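Local coordinates for protein alginate lyase, family PL7 (Zobellia galactanivorans, PDB 3ZPY) that probably cleaves alginate by beta-elimination as a polysaccharide lyase, this chain being the catalytic domain of a longer marine bacterial enzyme, at residues A[14-19]-A[80-85]; A[101-106]-A[236-241]; A[119-124]-A[142-147]. One frame throughout, in Å; residues are numbered along the deposited sequence.

The three contacts are antiparallel strand pairs in the two curved sheets of a beta-jelly-roll, the fold of family PL7 alginate lyases. Contacts 1 and 3 belong to one sheet: contact 1 joins strands 15-21 and 76-83, contact 3 strands 117-125 and 138-146, with their centres about 20 Å apart. Contact 2 lies in the other sheet, where strand 96-107 pairs with strand 235-247. Along the chain contact 1 closes first; contact 2 then opens, and contact 3 falls between its two strands. The centres of contacts 2 and 3 are only about 10 Å apart, and Val-105 meets Phe-121 and Phe-144 there, so the hydrophobic layer between the sheets is built from both.

Contact 1 (A[14-19]-A[80-85]); sequences TWKINS and REMDNG
Two neighbouring strands of one sheet of the beta-jelly-roll meet here, 15-19 running antiparallel to 80-83. Lys-16 and Arg-80 form a hydrogen-bonded pair: Lys-16 N gives its hydrogen to Arg-80 O at 2.9 Å, and Arg-80 N returns one to Lys-16 O at 2.8 Å. A third backbone bond, from Met-82 N to Thr-14 O, extends the ladder, although the donor stands well above that carbonyl's plane. On one face the indole of Trp-15 leans over the neighbouring strand, CE3 lying 3.4 Å from Glu-81 N and CZ3 3.9 Å from Glu-81 CB. Its CG lies beside the backbone N (chi1 -61°), which lets the six-membered ring reach across; a broad apolar ring suits this buried side. The other face is partly exposed and takes long, flexible chains. Met-82 CG rests 3.6 Å from Lys-16 N, and the bends beyond it carry SD and CE obliquely across the lysine's CB and CE. Arg-80, bent at chi2, brings NH1 to Glu-81 O at 2.8 Å within the guanidinium plane; NH1 also bonds Ala-88 O, and Tyr-216 makes a cation-pi contact. The buried carboxylate of Glu-81 is held by His-247, Trp-90 and the backbone of Phe-217. Backbone bonding of Glu-81 with Phe-217 continues the sheet into strand 216-219, while Leu-243 and Val-245 of strand 235-247 pack against Trp-15 from the opposing sheet.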
loop_
_atom_site.group_PDB
_atom_site.type_symbol
_atom_site.label_atom_id
_atom_site.label_comp_id
_atom_site.label_asym_id
_atom_site.label_seq_id
_atom_site.Cartn_x
_atom_site.Cartn_y
_atom_site.Cartn_z
ATOM N N THR A 14 0.291 -2.679 -16.443
ATOM C CA THR A 14 -0.766 -2.761 -15.421
ATOM C C THR A 14 -0.374 -2.205 -14.003
ATOM O O THR A 14 -1.264 -1.840 -13.238
ATOM C CB THR A 14 -1.373 -4.206 -15.294
ATOM O OG1 THR A 14 -0.311 -5.114 -15.005
ATOM C CG2 THR A 14 -2.066 -4.601 -16.588
ATOM N N TRP A 15 0.912 -2.253 -13.676
ATOM C CA TRP A 15 1.387 -1.737 -12.372
ATOM C C TRP A 15 2.808 -1.202 -12.519
ATOM O O TRP A 15 3.637 -1.813 -13.174
ATOM C CB TRP A 15 1.449 -2.820 -11.316
ATOM C CG TRP A 15 0.121 -3.473 -11.007
ATOM C CD1 TRP A 15 -0.420 -4.615 -11.615
ATOM C CD2 TRP A 15 -0.862 -3.039 -10.010
ATOM N NE1 TRP A 15 -1.655 -4.866 -11.107
ATOM C CE2 TRP A 15 -1.975 -3.938 -10.133
ATOM C CE3 TRP A 15 -0.941 -1.950 -9.090
ATOM C CZ2 TRP A 15 -3.094 -3.818 -9.323
ATOM C CZ3 TRP A 15 -2.050 -1.835 -8.298
ATOM C CH2 TRP A 15 -3.115 -2.755 -8.397
ATOM N N LYS A 16 3.064 -0.026 -11.927
ATOM C CA LYS A 16 4.384 0.478 -11.786
ATOM C C LYS A 16 4.907 0.071 -10.390
ATOM O O LYS A 16 4.189 0.141 -9.386
ATOM C CB LYS A 16 4.330 2.015 -11.897
ATOM C CG LYS A 16 5.595 2.759 -11.520
ATOM C CD LYS A 16 5.495 4.270 -11.955
ATOM C CE LYS A 16 5.200 4.566 -13.470
ATOM N NZ LYS A 16 5.190 5.987 -14.095
ATOM N N ILE A 17 6.193 -0.288 -10.358
ATOM C CA ILE A 17 6.830 -0.769 -9.115
ATOM C C ILE A 17 7.650 0.353 -8.483
ATOM O O ILE A 17 8.642 0.791 -9.066
ATOM C CB ILE A 17 7.730 -1.980 -9.401
ATOM C CG1 ILE A 17 6.914 -3.107 -9.961
ATOM C CG2 ILE A 17 8.348 -2.472 -8.088
ATOM C CD1 ILE A 17 7.837 -4.191 -10.559
ATOM N N ASN A 18 7.160 0.783 -7.276
ATOM C CA ASN A 18 7.904 1.751 -6.420
ATOM C C ASN A 18 8.871 0.965 -5.507
ATOM O O ASN A 18 8.439 0.079 -4.790
ATOM C CB ASN A 18 6.983 2.566 -5.491
ATOM C CG ASN A 18 5.793 3.229 -6.149
ATOM O OD1 ASN A 18 5.821 3.716 -7.289
ATOM N ND2 ASN A 18 4.763 3.317 -5.392
ATOM N N SER A 19 10.200 1.161 -5.621
ATOM C CA SER A 19 11.140 0.426 -4.811
ATOM C C SER A 19 12.377 1.202 -4.603
ATOM O O SER A 19 12.463 2.432 -4.959
ATOM C CB SER A 19 11.383 -0.976 -5.417
ATOM O OG SER A 19 12.011 -1.828 -4.495
ATOM N N ARG A 80 1.793 0.746 -8.116
ATOM C CA ARG A 80 0.915 1.827 -8.502
ATOM C C ARG A 80 0.109 1.426 -9.725
ATOM O O ARG A 80 0.703 1.131 -10.740
ATOM C CB ARG A 80 1.787 3.088 -8.721
ATOM C CG ARG A 80 0.986 4.402 -8.937
ATOM C CD ARG A 80 0.620 4.657 -10.382
ATOM N NE ARG A 80 0.258 6.081 -10.502
ATOM C CZ ARG A 80 -0.905 6.569 -10.964
ATOM N NH1 ARG A 80 -1.903 5.791 -11.378
ATOM N NH2 ARG A 80 -1.096 7.866 -11.003
ATOM N N GLU A 81 -1.213 1.431 -9.625
ATOM C CA GLU A 81 -2.073 0.994 -10.741
ATOM C C GLU A 81 -1.816 1.770 -12.000
ATOM O O GLU A 81 -1.794 3.048 -11.974
ATOM C CB GLU A 81 -3.529 1.158 -10.343
ATOM C CG GLU A 81 -4.488 0.478 -11.324
ATOM C CD GLU A 81 -5.914 0.934 -11.173
ATOM O OE1 GLU A 81 -6.197 1.757 -10.234
ATOM O OE2 GLU A 81 -6.754 0.569 -12.049
ATOM N N MET A 82 -1.623 1.041 -13.098
ATOM C CA MET A 82 -1.520 1.615 -14.455
ATOM C C MET A 82 -2.709 1.193 -15.328
ATOM O O MET A 82 -3.421 0.250 -14.963
ATOM C CB MET A 82 -0.182 1.317 -15.104
ATOM C CG MET A 82 1.032 1.772 -14.264
ATOM S SD MET A 82 1.213 3.535 -14.114
ATOM C CE MET A 82 1.835 3.932 -15.755
ATOM N N ASP A 83 -2.870 1.826 -16.452
ATOM C CA ASP A 83 -4.035 1.635 -17.330
ATOM C C ASP A 83 -3.453 1.531 -18.747
ATOM O O ASP A 83 -3.412 2.481 -19.518
ATOM C CB ASP A 83 -4.963 2.826 -17.177
ATOM C CG ASP A 83 -6.129 2.793 -18.167
ATOM O OD1 ASP A 83 -6.422 1.677 -18.649
ATOM O OD2 ASP A 83 -6.720 3.867 -18.370
ATOM N N ASN A 84 -3.046 0.333 -19.086
ATOM C CA ASN A 84 -2.462 0.072 -20.437
ATOM C C ASN A 84 -1.458 1.103 -20.805
ATOM O O ASN A 84 -1.472 1.718 -21.885
ATOM C CB ASN A 84 -3.554 -0.135 -21.486
ATOM C CG ASN A 84 -4.234 -1.435 -21.261
ATOM O OD1 ASN A 84 -3.565 -2.446 -21.265
ATOM N ND2 ASN A 84 -5.541 -1.429 -20.988
ATOM N N GLY A 85 -0.567 1.275 -19.806
ATOM C CA GLY A 85 0.609 2.109 -19.931
ATOM C C GLY A 85 0.388 3.560 -19.495
ATOM O O GLY A 85 1.370 4.245 -19.105
#

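Contact 2 (A[101-106]-A[236-241])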
loop_
_atom_site.group_PDB
_atom_site.type_symbol
_atom_site.label_atom_id
_atom_site.label_comp_id
_atom_site.label_asym_id
_atom_site.label_seq_id
_atom_site.Cartn_x
_atom_site.Cartn_y
_atom_site.Cartn_z
ATOM N N TRP A 101 -7.042 -8.638 -3.402
ATOM C CA TRP A 101 -5.714 -9.222 -3.140
ATOM C C TRP A 101 -5.757 -10.017 -1.902
ATOM O O TRP A 101 -6.510 -9.724 -0.962
ATOM C CB TRP A 101 -4.642 -8.108 -3.056
ATOM C CG TRP A 101 -4.619 -7.156 -1.907
ATOM C CD1 TRP A 101 -3.545 -7.051 -1.007
ATOM C CD2 TRP A 101 -5.582 -6.158 -1.488
ATOM N NE1 TRP A 101 -3.782 -6.083 -0.098
ATOM C CE2 TRP A 101 -4.998 -5.486 -0.326
ATOM C CE3 TRP A 101 -6.802 -5.723 -1.968
ATOM C CZ2 TRP A 101 -5.684 -4.419 0.320
ATOM C CZ3 TRP A 101 -7.465 -4.681 -1.323
ATOM C CH2 TRP A 101 -6.932 -4.075 -0.178
ATOM N N THR A 102 -4.935 -11.034 -1.858
ATOM C CA THR A 102 -4.848 -11.911 -0.711
ATOM C C THR A 102 -3.569 -11.507 -0.026
ATOM O O THR A 102 -2.489 -11.480 -0.648
ATOM C CB THR A 102 -4.831 -13.392 -1.212
ATOM O OG1 THR A 102 -6.079 -13.646 -1.850
ATOM C CG2 THR A 102 -4.619 -14.395 -0.040
ATOM N N VAL A 103 -3.680 -11.291 1.236
ATOM C CA VAL A 103 -2.510 -10.596 1.949
ATOM C C VAL A 103 -2.250 -11.267 3.291
ATOM O O VAL A 103 -3.163 -11.797 3.963
ATOM C CB VAL A 103 -2.860 -9.080 2.160
ATOM C CG1 VAL A 103 -3.977 -8.857 3.221
ATOM C CG2 VAL A 103 -1.607 -8.271 2.536
ATOM N N GLN A 104 -0.974 -11.177 3.693
ATOM C CA GLN A 104 -0.612 -11.234 5.119
ATOM C C GLN A 104 0.356 -10.129 5.459
ATOM O O GLN A 104 1.047 -9.586 4.575
ATOM C CB GLN A 104 0.076 -12.526 5.475
ATOM C CG GLN A 104 -0.666 -13.844 5.106
ATOM C CD GLN A 104 -0.044 -15.003 5.806
ATOM O OE1 GLN A 104 1.086 -14.855 6.391
ATOM N NE2 GLN A 104 -0.690 -16.149 5.792
ATOM N N VAL A 105 0.317 -9.763 6.735
ATOM C CA VAL A 105 1.349 -8.858 7.254
ATOM C C VAL A 105 2.137 -9.770 8.204
ATOM O O VAL A 105 1.527 -10.353 9.135
ATOM C CB VAL A 105 0.817 -7.576 7.892
ATOM C CG1 VAL A 105 1.995 -6.766 8.457
ATOM C CG2 VAL A 105 -0.064 -6.819 6.899
ATOM N N ASN A 106 3.474 -9.854 8.015
ATOM C CA ASN A 106 4.264 -10.707 8.789
ATOM C C ASN A 106 5.120 -9.985 9.855
ATOM O O ASN A 106 5.674 -10.638 10.691
ATOM C CB ASN A 106 5.203 -11.481 7.861
ATOM C CG ASN A 106 4.404 -12.329 6.834
ATOM O OD1 ASN A 106 3.643 -13.222 7.231
ATOM N ND2 ASN A 106 4.446 -11.937 5.568
ATOM N N GLY A 236 8.842 -3.416 8.103
ATOM C CA GLY A 236 7.569 -4.130 7.970
ATOM C C GLY A 236 7.659 -5.064 6.774
ATOM O O GLY A 236 8.511 -4.901 5.882
ATOM N N LEU A 237 6.808 -6.111 6.811
ATOM C CA LEU A 237 6.814 -7.092 5.761
ATOM C C LEU A 237 5.351 -7.467 5.437
ATOM O O LEU A 237 4.640 -7.866 6.307
ATOM C CB LEU A 237 7.593 -8.321 6.209
ATOM C CG LEU A 237 7.786 -9.407 5.149
ATOM C CD1 LEU A 237 8.530 -8.917 3.905
ATOM C CD2 LEU A 237 8.477 -10.667 5.704
ATOM N N VAL A 238 4.993 -7.279 4.185
ATOM C CA VAL A 238 3.667 -7.544 3.635
ATOM C C VAL A 238 3.888 -8.559 2.511
ATOM O O VAL A 238 4.856 -8.487 1.740
ATOM C CB VAL A 238 2.999 -6.295 3.043
ATOM C CG1 VAL A 238 1.707 -6.666 2.365
ATOM C CG2 VAL A 238 2.814 -5.200 4.087
ATOM N N ARG A 239 3.033 -9.561 2.405
ATOM C CA ARG A 239 3.130 -10.484 1.285
ATOM C C ARG A 239 1.725 -10.625 0.618
ATOM O O ARG A 239 0.701 -10.649 1.306
ATOM C CB ARG A 239 3.753 -11.808 1.725
ATOM C CG ARG A 239 2.981 -12.640 2.739
ATOM C CD ARG A 239 3.772 -13.883 3.080
ATOM N NE ARG A 239 3.130 -14.732 4.017
ATOM C CZ ARG A 239 3.656 -15.860 4.455
ATOM N NH1 ARG A 239 4.816 -16.302 3.949
ATOM N NH2 ARG A 239 3.050 -16.466 5.466
ATOM N N ILE A 240 1.728 -10.686 -0.733
ATOM C CA ILE A 240 0.494 -10.607 -1.526
ATOM C C ILE A 240 0.476 -11.740 -2.560
ATOM O O ILE A 240 1.523 -12.084 -3.176
ATOM C CB ILE A 240 0.366 -9.191 -2.198
ATOM C CG1 ILE A 240 0.399 -8.118 -1.126
ATOM C CG2 ILE A 240 -0.826 -9.099 -3.121
ATOM C CD1 ILE A 240 0.510 -6.649 -1.588
ATOM N N LYS A 241 -0.736 -12.214 -2.803
ATOM C CA LYS A 241 -0.963 -13.065 -3.986
ATOM C C LYS A 241 -2.379 -12.812 -4.498
ATOM O O LYS A 241 -3.158 -12.081 -3.863
ATOM C CB LYS A 241 -0.808 -14.558 -3.670
ATOM C CG LYS A 241 -1.702 -15.149 -2.629
ATOM C CD LYS A 241 -1.244 -16.585 -2.301
ATOM C CE LYS A 241 -2.163 -17.152 -1.283
ATOM N NZ LYS A 241 -1.862 -18.609 -1.051
#
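Val-103 and Val-238 meet through single methyl groups, Val-103 CG2 lying 3.7 Å from Val-238 CG1. In both residues the methyl that touches is the one anti to the backbone N, so each reaches along the inner face of the sheet toward its diagonal neighbour. Ile-240 continues this layer: its CG2 sits 3.9 Å from Trp-101 CB, near the plane of the indole and at its edge. Beta-branched side chains suit extended backbone and make a compact apolar surface, and Phe-121 of the facing sheet packs on Trp-101, Val-103 and Val-105, while Leu-119 meets Val-238.

The two segments are antiparallel neighbours in the second sheet of the beta-jelly-roll, where strand 235-247 lies between 58-63 and 96-107. Reciprocal backbone bonds join Thr-102 with Lys-241 and Gln-104 with Arg-239; Arg-239 N to Gln-104 O measures 2.9 Å. Asn-106 N adds a bond to Leu-237 O.

Polar and amphipathic chains occupy the opposite face. Thr-102 CG2 rests 3.9 Å from Lys-241 CE, while the lysine's NZ forms a salt bridge with Glu-56 and Thr-102 OG1 is bonded to Asn-183. Arg-239 and Gln-104 lie side by side and point the same way. Extended from CG to NE, the arginine brings NH2 within 2.7 Å of Gln-104 OE1 (159° at the hydrogen); NE adds a weak bond to the same oxygen. OE1 lies at the guanidinium edge, but the NH2 donor stands above the amide's carbonyl plane, the two groups being turned 63° apart. Thr-181 holds Gln-104 NE2, helping to fix the amide's rotation, and Tyr-59 bonds Arg-239 NH1, with Trp-57 making a cation-pi contact to the guanidinium.

Contact 3 (A[119-124]-A[142-147]); sequences LCFGQI and VQFIGE
Phe-121 and Phe-144 form an edge-to-face aromatic pair beside a classic beta bulge, in which Phe-121 and Gly-122 together face Val-142. The rings' centroids are 4.8 Å apart and their planes 62° apart. Phe-121 CE2 lies over the centre of the Phe-144 ring, 3.7 Å from Phe-144 CG. At the neighbouring ring corner Phe-121 CZ meets Val-142 CG1 at 3.6 Å, so one phenyl rim fills the angle between a flat aromatic face and a branched aliphatic chain. Phe-121 CG sits between the backbone N and carbonyl carbon (chi1 58°), which turns the ring back across its partner strand and places a face under Val-142 O. Replacing Phe-144 with an alanine would probably open a gap beside Phe-121 and let that ring shift, since the face supporting its edge would be gone.

The bulge probably helps to direct the Phe-121 ring. Phe-121 N bonds Val-142 O at 2.9 Å, and Val-142 N bonds Gly-122 O, so two successive residues share one partner; Gly-122 lays its bare backbone beside the valine, Gly-122 O lying 3.5 Å from Val-142 CB. On the N-terminal side of the bulge Leu-119 N bonds Phe-144 O at 3.2 Å, while the return bond from Phe-144 N to Leu-119 O is weak.

Strand 96-107 of the opposing jelly-roll sheet backs the two rings, with Val-105 touching Phe-144. On the other face of the pair, Gln-143 is buried with its amide satisfied: NE2 bonds Ser-160 OG and Lys-158 O, and OE1 accepts a hydrogen bond from Arg-141 NE. Its aliphatic part serves as packing, Gln-143 CG lying 3.7 Å from Cys-120 CB.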
loop_
_atom_site.group_PDB
_atom_site.type_symbol
_atom_site.label_atom_id
_atom_site.label_comp_id
_atom_site.label_asym_id
_atom_site.label_seq_id
_atom_site.Cartn_x
_atom_site.Cartn_y
_atom_site.Cartn_z
ATOM N N LEU A 119 1.569 -0.202 9.365
ATOM C CA LEU A 119 1.843 -0.010 7.983
ATOM C C LEU A 119 0.551 -0.159 7.180
ATOM O O LEU A 119 -0.460 -0.670 7.696
ATOM C CB LEU A 119 2.890 -1.004 7.514
ATOM C CG LEU A 119 2.514 -2.543 7.572
ATOM C CD1 LEU A 119 1.628 -3.020 6.426
ATOM C CD2 LEU A 119 3.815 -3.369 7.524
ATOM N N CYS A 120 0.609 0.298 5.905
ATOM C CA CYS A 120 -0.524 0.286 4.985
ATOM C C CYS A 120 -0.253 -0.711 3.871
ATOM O O CYS A 120 0.783 -0.664 3.234
ATOM C CB CYS A 120 -0.640 1.715 4.416
ATOM S SG CYS A 120 -1.821 1.803 3.032
ATOM N N PHE A 121 -1.185 -1.612 3.694
ATOM C CA PHE A 121 -1.013 -2.720 2.714
ATOM C C PHE A 121 -2.023 -2.576 1.525
ATOM O O PHE A 121 -2.117 -3.507 0.708
ATOM C CB PHE A 121 -1.058 -4.086 3.398
ATOM C CG PHE A 121 -2.331 -4.364 4.181
ATOM C CD1 PHE A 121 -3.468 -4.888 3.581
ATOM C CD2 PHE A 121 -2.367 -4.221 5.584
ATOM C CE1 PHE A 121 -4.602 -5.190 4.306
ATOM C CE2 PHE A 121 -3.499 -4.467 6.304
ATOM C CZ PHE A 121 -4.654 -4.968 5.667
ATOM N N GLY A 122 -2.845 -1.494 1.467
ATOM C CA GLY A 122 -3.579 -1.229 0.232
ATOM C C GLY A 122 -4.160 0.167 0.370
ATOM O O GLY A 122 -4.413 0.636 1.489
ATOM N N GLN A 123 -4.340 0.817 -0.772
ATOM C CA GLN A 123 -4.805 2.198 -0.808
ATOM C C GLN A 123 -5.644 2.501 -2.026
ATOM O O GLN A 123 -5.462 1.855 -3.062
ATOM C CB GLN A 123 -3.674 3.232 -0.887
ATOM C CG GLN A 123 -2.521 3.190 0.100
ATOM C CD GLN A 123 -1.404 4.079 -0.496
ATOM O OE1 GLN A 123 -0.284 3.594 -0.697
ATOM N NE2 GLN A 123 -1.718 5.276 -0.845
ATOM N N ILE A 124 -6.495 3.568 -1.887
ATOM C CA ILE A 124 -6.885 4.341 -3.017
ATOM C C ILE A 124 -6.264 5.742 -2.853
ATOM O O ILE A 124 -6.405 6.371 -1.790
ATOM C CB ILE A 124 -8.449 4.520 -3.107
ATOM C CG1 ILE A 124 -9.098 3.130 -3.236
ATOM C CG2 ILE A 124 -8.862 5.434 -4.297
ATOM C CD1 ILE A 124 -10.586 3.113 -2.906
ATOM N N VAL A 142 -5.581 1.185 4.038
ATOM C CA VAL A 142 -5.960 -0.014 4.782
ATOM C C VAL A 142 -4.699 -0.465 5.517
ATOM O O VAL A 142 -3.692 -0.717 4.856
ATOM C CB VAL A 142 -6.429 -1.052 3.766
ATOM C CG1 VAL A 142 -6.778 -2.340 4.513
ATOM C CG2 VAL A 142 -7.620 -0.573 2.935
ATOM N N GLN A 143 -4.776 -0.510 6.856
ATOM C CA GLN A 143 -3.560 -0.641 7.645
ATOM C C GLN A 143 -3.784 -1.654 8.756
ATOM O O GLN A 143 -4.878 -1.911 9.160
ATOM C CB GLN A 143 -3.185 0.685 8.337
ATOM C CG GLN A 143 -3.052 1.812 7.281
ATOM C CD GLN A 143 -3.168 3.150 7.805
ATOM O OE1 GLN A 143 -2.383 4.050 7.449
ATOM N NE2 GLN A 143 -4.229 3.347 8.593
ATOM N N PHE A 144 -2.677 -2.265 9.204
ATOM C CA PHE A 144 -2.635 -2.900 10.518
ATOM C C PHE A 144 -1.749 -2.068 11.474
ATOM O O PHE A 144 -0.679 -1.640 11.062
ATOM C CB PHE A 144 -2.107 -4.340 10.452
ATOM C CG PHE A 144 -3.050 -5.345 9.876
ATOM C CD1 PHE A 144 -4.450 -5.206 9.854
ATOM C CD2 PHE A 144 -2.492 -6.546 9.451
ATOM C CE1 PHE A 144 -5.230 -6.219 9.283
ATOM C CE2 PHE A 144 -3.256 -7.567 8.929
ATOM C CZ PHE A 144 -4.652 -7.392 8.861
ATOM N N ILE A 145 -2.248 -1.929 12.701
ATOM C CA ILE A 145 -1.580 -1.200 13.724
ATOM C C ILE A 145 -1.423 -2.112 14.953
ATOM O O ILE A 145 -2.362 -2.828 15.348
ATOM C CB ILE A 145 -2.319 0.108 14.078
ATOM C CG1 ILE A 145 -1.508 0.902 15.146
ATOM C CG2 ILE A 145 -3.778 -0.146 14.548
ATOM C CD1 ILE A 145 -1.914 2.334 15.180
ATOM N N GLY A 146 -0.247 -2.054 15.558
ATOM C CA GLY A 146 0.087 -2.889 16.719
ATOM C C GLY A 146 1.297 -2.413 17.452
ATOM O O GLY A 146 1.514 -1.201 17.558
ATOM N N GLU A 147 2.066 -3.316 18.023
ATOM C CA GLU A 147 3.208 -2.904 18.819
ATOM C C GLU A 147 4.439 -2.675 17.943
ATOM O O GLU A 147 4.524 -3.193 16.805
ATOM C CB GLU A 147 3.583 -4.043 19.775
ATOM C CG GLU A 147 2.516 -4.404 20.768
ATOM C CD GLU A 147 2.739 -5.844 21.147
ATOM O OE1 GLU A 147 3.704 -6.069 21.935
ATOM O OE2 GLU A 147 2.018 -6.743 20.636
#